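Local atomic coordinates of alpha-glucosidase YIHQ (Escherichia coli, PDB entry 5AEG), a protein that hydrolyses sulfoquinovosyl diacylglycerides, and simpler sulfoquinovosides such as sulfoquinovosyl glycerol, releasing sulfoquinovose for sulfoglycolysis as a source of carbon and sulfur. Residues L39-I45 and L61-L67; I117-A123 and E211-L217; F136-D140 and T602-Q606; Y193-N199 and K221-E227. All blocks are in the same frame, centred on the assembly; numbering follows the deposited sequence.

Contact 1 of 4, residues L39-I45 and L61-L67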
# COMPACT_ATOMS: atom_id res chain seq x y z
N LEU A 39 18.48 -25.22 3.58
CA LEU A 39 19.23 -23.97 3.87
C LEU A 39 20.51 -23.83 3.14
O LEU A 39 21.28 -24.80 3.02
CB LEU A 39 19.40 -23.79 5.34
CG LEU A 39 20.23 -22.66 5.90
CD1 LEU A 39 19.56 -21.28 5.71
CD2 LEU A 39 20.47 -22.83 7.37
N TRP A 40 20.69 -22.65 2.50
CA TRP A 40 21.93 -22.24 1.89
C TRP A 40 22.33 -20.89 2.50
O TRP A 40 21.48 -20.05 2.83
CB TRP A 40 21.82 -22.05 0.35
CG TRP A 40 21.55 -23.20 -0.53
CD1 TRP A 40 22.38 -23.70 -1.43
CD2 TRP A 40 20.34 -23.96 -0.62
NE1 TRP A 40 21.80 -24.72 -2.13
CE2 TRP A 40 20.54 -24.94 -1.61
CE3 TRP A 40 19.12 -23.92 0.06
CZ2 TRP A 40 19.57 -25.88 -1.98
CZ3 TRP A 40 18.13 -24.84 -0.28
CH2 TRP A 40 18.35 -25.78 -1.32
N ILE A 41 23.63 -20.68 2.72
CA ILE A 41 24.16 -19.40 3.12
C ILE A 41 25.34 -19.01 2.20
O ILE A 41 25.91 -19.81 1.49
CB ILE A 41 24.54 -19.33 4.60
CG1 ILE A 41 25.80 -20.18 4.94
CG2 ILE A 41 23.41 -19.87 5.44
CD1 ILE A 41 26.35 -19.88 6.35
N GLY A 42 25.72 -17.76 2.27
CA GLY A 42 26.81 -17.31 1.45
C GLY A 42 27.01 -15.83 1.58
O GLY A 42 26.74 -15.24 2.60
N SER A 43 27.44 -15.21 0.51
CA SER A 43 27.70 -13.81 0.56
C SER A 43 27.58 -13.14 -0.81
O SER A 43 27.68 -13.76 -1.86
CB SER A 43 29.10 -13.48 1.12
OG SER A 43 30.07 -13.95 0.18
N GLY A 44 27.32 -11.84 -0.74
CA GLY A 44 27.21 -11.07 -1.98
C GLY A 44 27.49 -9.62 -1.73
O GLY A 44 27.53 -9.18 -0.56
N ILE A 45 27.58 -8.85 -2.82
CA ILE A 45 27.67 -7.39 -2.69
C ILE A 45 26.52 -6.76 -3.47
O ILE A 45 26.37 -7.04 -4.67
CB ILE A 45 29.00 -6.84 -3.23
CG1 ILE A 45 30.22 -7.44 -2.48
CG2 ILE A 45 29.00 -5.29 -3.10
CD1 ILE A 45 31.49 -7.41 -3.36
N LEU A 61 26.87 -11.98 -6.65
CA LEU A 61 26.93 -13.14 -5.79
C LEU A 61 28.39 -13.65 -5.63
O LEU A 61 29.06 -13.86 -6.61
CB LEU A 61 26.11 -14.25 -6.37
CG LEU A 61 26.05 -15.50 -5.47
CD1 LEU A 61 25.43 -15.28 -4.09
CD2 LEU A 61 25.38 -16.57 -6.21
N GLN A 62 28.87 -13.78 -4.41
CA GLN A 62 30.23 -14.29 -4.18
C GLN A 62 30.18 -15.80 -3.90
O GLN A 62 30.84 -16.57 -4.60
CB GLN A 62 30.90 -13.55 -3.08
CG GLN A 62 31.18 -12.09 -3.45
CD GLN A 62 31.60 -11.20 -2.25
OE1 GLN A 62 32.19 -10.16 -2.48
NE2 GLN A 62 31.28 -11.59 -0.98
N GLU A 63 29.34 -16.19 -2.93
CA GLU A 63 29.13 -17.58 -2.63
C GLU A 63 27.70 -17.95 -2.30
O GLU A 63 26.96 -17.16 -1.72
CB GLU A 63 30.03 -17.98 -1.44
CG GLU A 63 31.54 -18.01 -1.81
CD GLU A 63 32.38 -18.61 -0.66
OE1 GLU A 63 32.54 -17.95 0.35
OE2 GLU A 63 32.83 -19.76 -0.78
N LYS A 64 27.36 -19.20 -2.61
CA LYS A 64 26.10 -19.76 -2.20
C LYS A 64 26.39 -21.27 -1.88
O LYS A 64 26.76 -22.04 -2.79
CB LYS A 64 25.07 -19.61 -3.36
CG LYS A 64 23.77 -20.27 -3.05
CD LYS A 64 22.82 -20.22 -4.21
CE LYS A 64 21.41 -20.39 -3.66
NZ LYS A 64 20.50 -20.86 -4.69
N ILE A 65 26.21 -21.65 -0.64
CA ILE A 65 26.66 -22.98 -0.15
C ILE A 65 25.55 -23.65 0.61
O ILE A 65 24.98 -23.06 1.52
CB ILE A 65 27.83 -22.83 0.86
CG1 ILE A 65 28.94 -22.03 0.23
CG2 ILE A 65 28.35 -24.20 1.23
CD1 ILE A 65 29.86 -21.34 1.19
N ALA A 66 25.26 -24.89 0.24
CA ALA A 66 24.20 -25.67 0.81
C ALA A 66 24.70 -26.25 2.11
O ALA A 66 25.81 -26.84 2.13
CB ALA A 66 23.83 -26.80 -0.16
N LEU A 67 23.97 -25.99 3.20
CA LEU A 67 24.28 -26.52 4.52
C LEU A 67 23.55 -27.85 4.66
O LEU A 67 22.48 -27.95 5.21
CB LEU A 67 24.00 -25.54 5.63
CG LEU A 67 24.63 -24.18 5.48
CD1 LEU A 67 24.39 -23.41 6.77
CD2 LEU A 67 26.12 -24.22 5.21
O HOH W 1 31.10 -16.11 1.43

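Contact 2 of 4, residues I117-A123 and E211-L217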
# COMPACT_ATOMS: atom_id res chain seq x y z
N ILE A 117 21.22 -15.52 2.86
CA ILE A 117 20.55 -16.68 3.35
C ILE A 117 19.53 -17.05 2.25
O ILE A 117 18.83 -16.17 1.66
CB ILE A 117 19.81 -16.44 4.71
CG1 ILE A 117 20.73 -16.27 5.90
CG2 ILE A 117 18.70 -17.50 4.90
CD1 ILE A 117 20.09 -15.46 7.07
N TRP A 118 19.39 -18.34 1.98
CA TRP A 118 18.25 -18.87 1.21
C TRP A 118 17.61 -19.96 2.02
O TRP A 118 18.30 -20.94 2.40
CB TRP A 118 18.67 -19.45 -0.12
CG TRP A 118 19.36 -18.57 -1.09
CD1 TRP A 118 18.80 -18.04 -2.27
CD2 TRP A 118 20.72 -18.08 -1.05
NE1 TRP A 118 19.73 -17.28 -2.91
CE2 TRP A 118 20.92 -17.29 -2.22
CE3 TRP A 118 21.80 -18.27 -0.19
CZ2 TRP A 118 22.13 -16.72 -2.54
CZ3 TRP A 118 22.98 -17.67 -0.48
CH2 TRP A 118 23.15 -16.90 -1.67
N LEU A 119 16.31 -19.83 2.35
CA LEU A 119 15.61 -20.81 3.13
C LEU A 119 14.41 -21.28 2.37
O LEU A 119 13.64 -20.45 1.90
CB LEU A 119 15.19 -20.17 4.43
CG LEU A 119 14.29 -21.02 5.36
CD1 LEU A 119 15.08 -22.15 6.05
CD2 LEU A 119 13.68 -20.14 6.44
N ARG A 120 14.26 -22.61 2.24
CA ARG A 120 13.08 -23.23 1.64
C ARG A 120 12.07 -23.70 2.69
O ARG A 120 12.37 -24.43 3.67
CB ARG A 120 13.39 -24.34 0.61
CG ARG A 120 14.37 -23.96 -0.46
CD ARG A 120 14.60 -25.04 -1.47
NE ARG A 120 15.34 -24.50 -2.59
CZ ARG A 120 15.71 -25.25 -3.63
NH1 ARG A 120 15.44 -26.53 -3.65
NH2 ARG A 120 16.35 -24.73 -4.63
N LEU A 121 10.84 -23.28 2.46
CA LEU A 121 9.70 -23.73 3.15
C LEU A 121 8.94 -24.75 2.32
O LEU A 121 8.75 -24.63 1.12
CB LEU A 121 8.75 -22.56 3.51
CG LEU A 121 9.37 -21.37 4.24
CD1 LEU A 121 8.27 -20.35 4.49
CD2 LEU A 121 9.98 -21.78 5.55
N ALA A 122 8.50 -25.84 2.96
CA ALA A 122 7.80 -26.86 2.24
C ALA A 122 6.43 -26.20 1.71
O ALA A 122 5.87 -25.37 2.39
CB ALA A 122 7.48 -28.03 3.15
N ALA A 123 5.97 -26.65 0.58
CA ALA A 123 4.68 -26.30 0.06
C ALA A 123 4.03 -27.38 -0.73
O ALA A 123 4.69 -28.31 -1.13
CB ALA A 123 4.86 -25.08 -0.87
N GLU A 211 6.86 -27.43 -5.11
CA GLU A 211 7.06 -28.08 -3.77
C GLU A 211 7.66 -27.25 -2.64
O GLU A 211 7.78 -27.70 -1.51
CB GLU A 211 7.90 -29.39 -3.93
CG GLU A 211 7.29 -30.42 -4.91
CD GLU A 211 5.97 -31.06 -4.41
OE1 GLU A 211 5.69 -31.05 -3.18
OE2 GLU A 211 5.14 -31.52 -5.25
N TYR A 212 8.03 -26.01 -2.91
CA TYR A 212 8.58 -25.21 -1.87
C TYR A 212 8.53 -23.70 -2.24
O TYR A 212 8.54 -23.32 -3.39
CB TYR A 212 10.06 -25.63 -1.56
CG TYR A 212 10.93 -25.53 -2.75
CD1 TYR A 212 11.56 -24.29 -3.05
CD2 TYR A 212 11.12 -26.60 -3.62
CE1 TYR A 212 12.33 -24.15 -4.16
CE2 TYR A 212 11.93 -26.47 -4.76
CZ TYR A 212 12.54 -25.22 -4.99
OH TYR A 212 13.29 -24.96 -6.04
N HIS A 213 8.49 -22.91 -1.21
CA HIS A 213 8.71 -21.44 -1.34
C HIS A 213 10.17 -21.18 -1.01
O HIS A 213 10.68 -21.80 -0.06
CB HIS A 213 7.85 -20.73 -0.33
CG HIS A 213 6.40 -21.10 -0.41
ND1 HIS A 213 5.74 -21.32 -1.59
CD2 HIS A 213 5.51 -21.32 0.57
CE1 HIS A 213 4.49 -21.63 -1.34
NE2 HIS A 213 4.33 -21.66 -0.03
N GLU A 214 10.84 -20.28 -1.69
CA GLU A 214 12.24 -20.01 -1.31
C GLU A 214 12.33 -18.55 -1.00
O GLU A 214 12.01 -17.68 -1.88
CB GLU A 214 13.19 -20.34 -2.46
CG GLU A 214 14.68 -20.14 -2.04
CD GLU A 214 15.64 -20.73 -3.04
OE1 GLU A 214 15.91 -20.06 -4.05
OE2 GLU A 214 16.07 -21.89 -2.86
N LEU A 215 12.78 -18.26 0.20
CA LEU A 215 12.93 -16.93 0.72
C LEU A 215 14.41 -16.60 0.77
O LEU A 215 15.19 -17.24 1.54
CB LEU A 215 12.36 -16.87 2.09
CG LEU A 215 10.94 -17.46 2.31
CD1 LEU A 215 10.53 -17.13 3.72
CD2 LEU A 215 9.96 -16.93 1.35
N ALA A 216 14.80 -15.61 -0.01
CA ALA A 216 16.16 -15.10 -0.06
C ALA A 216 16.28 -13.80 0.72
O ALA A 216 15.47 -12.87 0.53
CB ALA A 216 16.62 -14.94 -1.47
N LEU A 217 17.27 -13.76 1.64
CA LEU A 217 17.53 -12.58 2.41
C LEU A 217 18.98 -12.10 2.21
O LEU A 217 19.92 -12.91 2.15
CB LEU A 217 17.32 -12.77 3.93
CG LEU A 217 15.97 -13.19 4.45
CD1 LEU A 217 15.86 -14.66 4.46
CD2 LEU A 217 15.80 -12.63 5.84

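Contact 3 of 4, residues F136-D140 and T602-Q606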
# COMPACT_ATOMS: atom_id res chain seq x y z
N PHE A 136 0.40 -4.90 -7.44
CA PHE A 136 -0.48 -4.29 -8.44
C PHE A 136 -0.73 -5.12 -9.70
O PHE A 136 -1.65 -4.79 -10.45
CB PHE A 136 0.13 -2.92 -8.83
CG PHE A 136 0.03 -1.86 -7.79
CD1 PHE A 136 1.04 -1.72 -6.83
CD2 PHE A 136 -0.99 -0.90 -7.83
CE1 PHE A 136 0.99 -0.74 -5.88
CE2 PHE A 136 -1.01 0.10 -6.92
CZ PHE A 136 -0.03 0.17 -5.93
N SER A 137 0.12 -6.12 -10.01
CA SER A 137 -0.09 -6.99 -11.16
C SER A 137 -0.61 -8.40 -10.83
O SER A 137 -1.18 -9.08 -11.70
CB SER A 137 1.24 -7.18 -11.94
OG SER A 137 1.70 -5.94 -12.49
N TYR A 138 -0.39 -8.84 -9.60
CA TYR A 138 -0.77 -10.18 -9.14
C TYR A 138 -1.44 -10.02 -7.80
O TYR A 138 -1.02 -9.15 -6.99
CB TYR A 138 0.47 -11.09 -9.01
CG TYR A 138 1.01 -11.46 -10.37
CD1 TYR A 138 0.33 -12.37 -11.19
CD2 TYR A 138 2.14 -10.82 -10.90
CE1 TYR A 138 0.78 -12.64 -12.50
CE2 TYR A 138 2.62 -11.11 -12.15
CZ TYR A 138 1.96 -12.01 -12.95
OH TYR A 138 2.50 -12.24 -14.19
N PHE A 139 -2.48 -10.83 -7.54
CA PHE A 139 -2.97 -10.93 -6.17
C PHE A 139 -2.49 -12.28 -5.68
O PHE A 139 -1.66 -12.34 -4.74
CB PHE A 139 -4.52 -10.75 -6.11
CG PHE A 139 -5.11 -10.99 -4.74
CD1 PHE A 139 -4.47 -10.57 -3.55
CD2 PHE A 139 -6.34 -11.69 -4.65
CE1 PHE A 139 -5.00 -10.85 -2.29
CE2 PHE A 139 -6.88 -11.95 -3.40
CZ PHE A 139 -6.23 -11.50 -2.22
N ASP A 140 -3.03 -13.37 -6.25
CA ASP A 140 -2.38 -14.70 -6.04
C ASP A 140 -0.98 -14.57 -6.56
O ASP A 140 -0.77 -14.33 -7.74
CB ASP A 140 -3.09 -15.76 -6.80
CG ASP A 140 -2.51 -17.17 -6.58
OD1 ASP A 140 -1.65 -17.43 -5.74
OD2 ASP A 140 -2.98 -18.05 -7.29
N THR A 602 -8.63 -17.25 -7.51
CA THR A 602 -7.85 -16.79 -8.62
C THR A 602 -8.37 -15.42 -9.18
O THR A 602 -7.87 -14.99 -10.18
CB THR A 602 -7.84 -17.83 -9.76
OG1 THR A 602 -9.15 -18.07 -10.18
CG2 THR A 602 -7.19 -19.17 -9.31
N LEU A 603 -9.39 -14.86 -8.56
CA LEU A 603 -9.95 -13.60 -8.97
C LEU A 603 -8.94 -12.48 -8.56
O LEU A 603 -8.34 -12.52 -7.45
CB LEU A 603 -11.29 -13.33 -8.33
CG LEU A 603 -12.44 -14.33 -8.68
CD1 LEU A 603 -13.64 -14.01 -7.83
CD2 LEU A 603 -12.76 -14.29 -10.14
N LYS A 604 -8.83 -11.50 -9.42
CA LYS A 604 -7.93 -10.30 -9.21
C LYS A 604 -8.67 -8.96 -9.24
O LYS A 604 -8.19 -7.98 -8.65
CB LYS A 604 -6.87 -10.26 -10.38
CG LYS A 604 -6.08 -11.50 -10.46
CD LYS A 604 -5.18 -11.59 -11.72
CE LYS A 604 -4.12 -10.55 -11.59
NZ LYS A 604 -3.01 -10.95 -12.51
N TYR A 605 -9.77 -8.88 -10.01
CA TYR A 605 -10.40 -7.58 -10.41
C TYR A 605 -11.86 -7.41 -9.86
O TYR A 605 -12.61 -6.58 -10.34
CB TYR A 605 -10.28 -7.40 -11.92
CG TYR A 605 -8.83 -7.43 -12.39
CD1 TYR A 605 -7.91 -6.47 -11.92
CD2 TYR A 605 -8.37 -8.41 -13.27
CE1 TYR A 605 -6.58 -6.50 -12.30
CE2 TYR A 605 -7.04 -8.43 -13.68
CZ TYR A 605 -6.15 -7.48 -13.19
OH TYR A 605 -4.80 -7.55 -13.56
N GLN A 606 -12.19 -8.17 -8.81
CA GLN A 606 -13.41 -7.99 -8.06
C GLN A 606 -13.21 -8.30 -6.63
O GLN A 606 -12.24 -8.94 -6.22
CB GLN A 606 -14.53 -8.86 -8.70
CG GLN A 606 -14.26 -10.30 -8.74
CD GLN A 606 -15.48 -11.09 -9.25
OE1 GLN A 606 -15.65 -11.27 -10.47
NE2 GLN A 606 -16.37 -11.43 -8.34
O HOH W 2 -3.33 -5.73 -12.43
O HOH W 3 -5.75 -13.85 -7.52

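Contact 4 of 4, residues Y193-N199 and K221-E227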
# COMPACT_ATOMS: atom_id res chain seq x y z
N TYR A 193 -2.04 -20.27 7.04
CA TYR A 193 -1.10 -19.70 7.95
C TYR A 193 -0.62 -18.41 7.32
O TYR A 193 -0.76 -18.24 6.10
CB TYR A 193 0.07 -20.61 8.23
CG TYR A 193 1.03 -20.88 7.08
CD1 TYR A 193 2.05 -19.97 6.78
CD2 TYR A 193 0.95 -22.02 6.32
CE1 TYR A 193 2.95 -20.23 5.73
CE2 TYR A 193 1.88 -22.31 5.31
CZ TYR A 193 2.89 -21.35 5.02
OH TYR A 193 3.78 -21.56 3.95
N TYR A 194 0.01 -17.60 8.12
CA TYR A 194 0.78 -16.46 7.60
C TYR A 194 2.18 -16.64 8.02
O TYR A 194 2.45 -17.27 9.08
CB TYR A 194 0.27 -15.12 8.16
CG TYR A 194 0.48 -14.76 9.66
CD1 TYR A 194 1.73 -14.43 10.17
CD2 TYR A 194 -0.59 -14.70 10.57
CE1 TYR A 194 1.91 -14.14 11.52
CE2 TYR A 194 -0.39 -14.39 11.92
CZ TYR A 194 0.86 -14.15 12.40
OH TYR A 194 1.15 -13.83 13.72
N CYS A 195 3.09 -16.10 7.22
CA CYS A 195 4.51 -16.00 7.59
C CYS A 195 4.97 -14.54 7.57
O CYS A 195 4.74 -13.87 6.56
CB CYS A 195 5.29 -16.80 6.60
SG CYS A 195 7.08 -16.61 6.74
N HIS A 196 5.52 -14.05 8.67
CA HIS A 196 6.00 -12.69 8.78
C HIS A 196 7.50 -12.68 9.13
O HIS A 196 7.93 -13.37 10.07
CB HIS A 196 5.26 -11.92 9.85
CG HIS A 196 5.80 -10.54 10.05
ND1 HIS A 196 5.76 -9.58 9.05
CD2 HIS A 196 6.49 -9.98 11.07
CE1 HIS A 196 6.34 -8.48 9.48
NE2 HIS A 196 6.81 -8.70 10.70
N VAL A 197 8.30 -11.92 8.38
CA VAL A 197 9.77 -11.90 8.56
C VAL A 197 10.14 -10.51 9.12
O VAL A 197 9.73 -9.44 8.61
CB VAL A 197 10.53 -12.24 7.30
CG1 VAL A 197 12.05 -12.15 7.46
CG2 VAL A 197 10.15 -13.60 6.74
N ASP A 198 10.92 -10.50 10.18
CA ASP A 198 11.20 -9.23 10.86
C ASP A 198 12.19 -8.39 10.10
O ASP A 198 12.21 -7.17 10.25
CB ASP A 198 11.80 -9.42 12.27
CG ASP A 198 10.78 -9.83 13.28
OD1 ASP A 198 9.55 -9.76 13.07
OD2 ASP A 198 11.24 -10.18 14.37
N ASN A 199 12.99 -8.96 9.28
CA ASN A 199 14.06 -8.14 8.70
C ASN A 199 13.57 -7.00 7.78
O ASN A 199 12.45 -7.07 7.24
CB ASN A 199 14.87 -9.07 7.84
CG ASN A 199 15.47 -10.25 8.59
OD1 ASN A 199 14.75 -11.01 9.27
ND2 ASN A 199 16.81 -10.45 8.38
N LYS A 221 21.30 -12.88 9.34
CA LYS A 221 20.38 -13.43 10.30
C LYS A 221 18.97 -13.26 9.78
O LYS A 221 18.72 -12.40 8.92
CB LYS A 221 20.54 -12.71 11.63
CG LYS A 221 20.01 -11.26 11.71
CD LYS A 221 20.61 -10.44 12.86
CE LYS A 221 19.60 -9.62 13.67
NZ LYS A 221 18.82 -8.56 12.96
N ALA A 222 18.06 -14.07 10.28
CA ALA A 222 16.64 -13.91 9.94
C ALA A 222 15.76 -14.36 11.06
O ALA A 222 16.05 -15.36 11.73
CB ALA A 222 16.36 -14.72 8.73
N THR A 223 14.64 -13.66 11.24
CA THR A 223 13.62 -14.07 12.19
C THR A 223 12.28 -14.13 11.48
O THR A 223 11.85 -13.10 10.92
CB THR A 223 13.51 -13.03 13.28
OG1 THR A 223 14.78 -12.95 13.99
CG2 THR A 223 12.42 -13.42 14.23
N LEU A 224 11.66 -15.31 11.51
CA LEU A 224 10.37 -15.55 10.86
C LEU A 224 9.34 -16.02 11.90
O LEU A 224 9.67 -16.83 12.77
CB LEU A 224 10.49 -16.66 9.82
CG LEU A 224 11.57 -16.54 8.76
CD1 LEU A 224 12.92 -17.07 9.28
CD2 LEU A 224 11.14 -17.24 7.48
N ARG A 225 8.11 -15.57 11.78
CA ARG A 225 7.04 -15.97 12.72
C ARG A 225 5.90 -16.47 11.91
O ARG A 225 5.60 -15.92 10.85
CB ARG A 225 6.52 -14.77 13.45
CG ARG A 225 7.35 -14.32 14.65
CD ARG A 225 6.92 -12.88 15.02
NE ARG A 225 8.08 -12.07 15.27
CZ ARG A 225 8.77 -12.14 16.38
NH1 ARG A 225 8.36 -12.94 17.35
NH2 ARG A 225 9.85 -11.42 16.53
N PHE A 226 5.23 -17.51 12.42
CA PHE A 226 4.06 -18.12 11.74
C PHE A 226 2.92 -18.29 12.73
O PHE A 226 3.14 -18.52 13.98
CB PHE A 226 4.34 -19.48 11.16
CG PHE A 226 5.50 -19.58 10.23
CD1 PHE A 226 6.79 -19.45 10.70
CD2 PHE A 226 5.30 -19.88 8.89
CE1 PHE A 226 7.85 -19.60 9.87
CE2 PHE A 226 6.36 -20.05 8.04
CZ PHE A 226 7.66 -19.90 8.54
N GLU A 227 1.69 -18.10 12.24
CA GLU A 227 0.50 -18.55 13.01
C GLU A 227 -0.43 -19.15 12.03
O GLU A 227 -0.48 -18.73 10.87
CB GLU A 227 -0.25 -17.48 13.70
CG GLU A 227 0.18 -17.08 15.04
CD GLU A 227 -0.74 -16.06 15.69
OE1 GLU A 227 -0.59 -14.85 15.37
OE2 GLU A 227 -1.51 -16.44 16.62

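Contact 1 of 4, residues L39-I45 and L61-L67
W40 to G44 and L61 to A66 pair as the two arms of an antiparallel hairpin in the N-terminal beta region, between strands 39-49 and 56-74. I41 and I65 form a hydrogen-bonded pair, gripped by I65 N to I41 O (2.8 Å) and I41 N to I65 O (3.0 Å). Further along, Q62 and E63 both stand opposite S43, a classic beta bulge. Its signature is S43 O, which receives Q62 N at 2.8 Å and E63 N at 3.1 Å from the same face of the carbonyl plane. The hydroxyl of the same serine is used as well: Q62 NE2 donates to S43 OG (2.9 Å), which lies in the plane of the Q62 amide, while a water links S43 OG to E63 OE1. The W40 indole is sandwiched. K64, its chain fully extended, sends NZ over one face, 4.8 Å from the centroid of the five-membered ring of W40, a cation-pi contact that K64 also makes with W118. A66 CB lies over the opposite face, 3.8 Å from the same W40 centroid. On the other side of the hairpin, L67 CD1 touches both L39 CD2 and I41 CG2, near F83 and I89.

Contact 2 of 4, residues I117-A123 and E211-L217
R120 and E214 face each other across two antiparallel strands of the galactose mutarotase-like beta domain, 116-122 and 212-217, and show how a non-hydrogen-bonded pair can be joined through its side chains. The extended chain of E214, its first torsion near 180°, brings OE2 to the guanidinium edge. There R120 NE donates an almost straight bond to E214 OE2 at 2.7 Å; the oxygen lies in the guanidinium plane, while NE comes to it from its anti side but tilted well out of the carboxylate plane. R120 NH2 adds a weak second bond to the same oxygen. The Y212 ring, whose CG sits between backbone N and carbonyl carbon (58°), turns to lie flat against R120, with planes only 8° apart and centres 4.0 Å apart. R120 CD meets the same ring face, 3.8 Å from the Y212 centroid, so the aliphatic chain and the charged end share one aromatic surface. W40 packs on the other face of the guanidinium. A leucine in place of R120 could neither pair nor stack, and would probably leave the E214 carboxylate without its cationic mate and the Y212 ring freer to turn. The other side of the sheet is apolar: I117 CG2 lies beside L217 CD1, and L121 CD1 meets L215 CD1, with L224 and F226 packed beyond. Near the strand end, A123 CB rests over the H213 ring, 3.7 Å from its centroid. Here A123 N reaches E211 O at 3.0 Å from above the carbonyl plane.

Contact 3 of 4, residues F136-D140 and T602-Q606
Two loops meet where the N-terminal mutarotase-like region touches the C-terminal beta domain, K604 of one reaching S137 of the other. This domain interface involves little surface and works largely through polar links to the backbone. K604 NZ donates to S137 O at 2.7 Å, approaching in the carbonyl plane. The lysine chain bends at its third torsion (68°), which swings the ammonium toward the 136-140 loop. Beside it runs the Y138 side chain, pointing the same way, with CD1 3.9 Å from K604 NZ. Within its own loop, K604 CB lies over the centre of the Y605 ring, so the lysine and tyrosine approach the partner loop together. The tyrosine hydroxyl gets there by way of water: one molecule accepts from Y605 OH (2.6 Å) and donates to F136 O (2.8 Å). A second water joins D140 N to L603 O, and that carbonyl oxygen also meets the edge of the F139 ring, 3.5 Å from CD2. With a leucine at K604 the direct bond to S137 O disappears, and the two loops would probably be held chiefly by the water bridges. The S137 hydroxyl turns elsewhere, to D480 and R157. Behind the interface lies helix 486-495 of the TIM-barrel domain, where F136 packs on A489, F139 on L491 and M495, and Y605 on P488.

Contact 4 of 4, residues Y193-N199 and K221-E227
Y194 and E227, H196 and R225 are the hydrogen-bonded pairs of two antiparallel strands of the mutarotase-like beta domain, and their side chains project to one side of the sheet. Y194 OH donates to E227 OE1 at 2.6 Å, using the anti lone pair, with ring and carboxylate planes 84° apart. The E227 chain lies alongside the tyrosine, CB being 3.6 Å from Y194 CE2. Further along, R225 NH2 meets the syn lone pair of D198 OD2 in a salt bridge of 2.9 Å. Past the end of strand 193-197, N199 carries on the pairing with its side chain: ND2 donates to K221 O (2.8 Å), and T223 N gives a weak bond to OD1. On the opposite side, a first torsion of 171° carries C195 SG to the F226 ring, where it sits obliquely 4.1 Å from the centroid. V197 CG2 packs against L224 CD2 (3.8 Å). In the second shell, R102 forms a salt bridge to E227 OE1, which therefore serves both tyrosine and arginine, and E219 accepts from N199 ND2. Strands 186-189 and 103-109 flank the pair. Helix 232-243 packs on Y194 and H196, while strand 212-217 lies against Y193, L224 and A222.

Contacts 1, 2 and 4 illustrate a beta domain made of antiparallel strand pairs, whereas contact 3 joins domains. Contacts 1 and 2, centres about 14 Å apart, share neighbouring strands: W40 O and W118 N probably hydrogen-bond at 2.8 Å, and K64 CE packs 3.4 Å from W118 CE2. Contact 4 faces contact 2 across the apolar interior, centres about 12 Å apart, with L217 CD2 lying 3.6 Å from A222 CB. Contact 3 stands apart, its centre about 23 Å from that of contact 2. It lies nearer the active site: the S137 side chain is about 12 Å from that of D472, the inferred proton donor, and about 10 Å from a calcium ion.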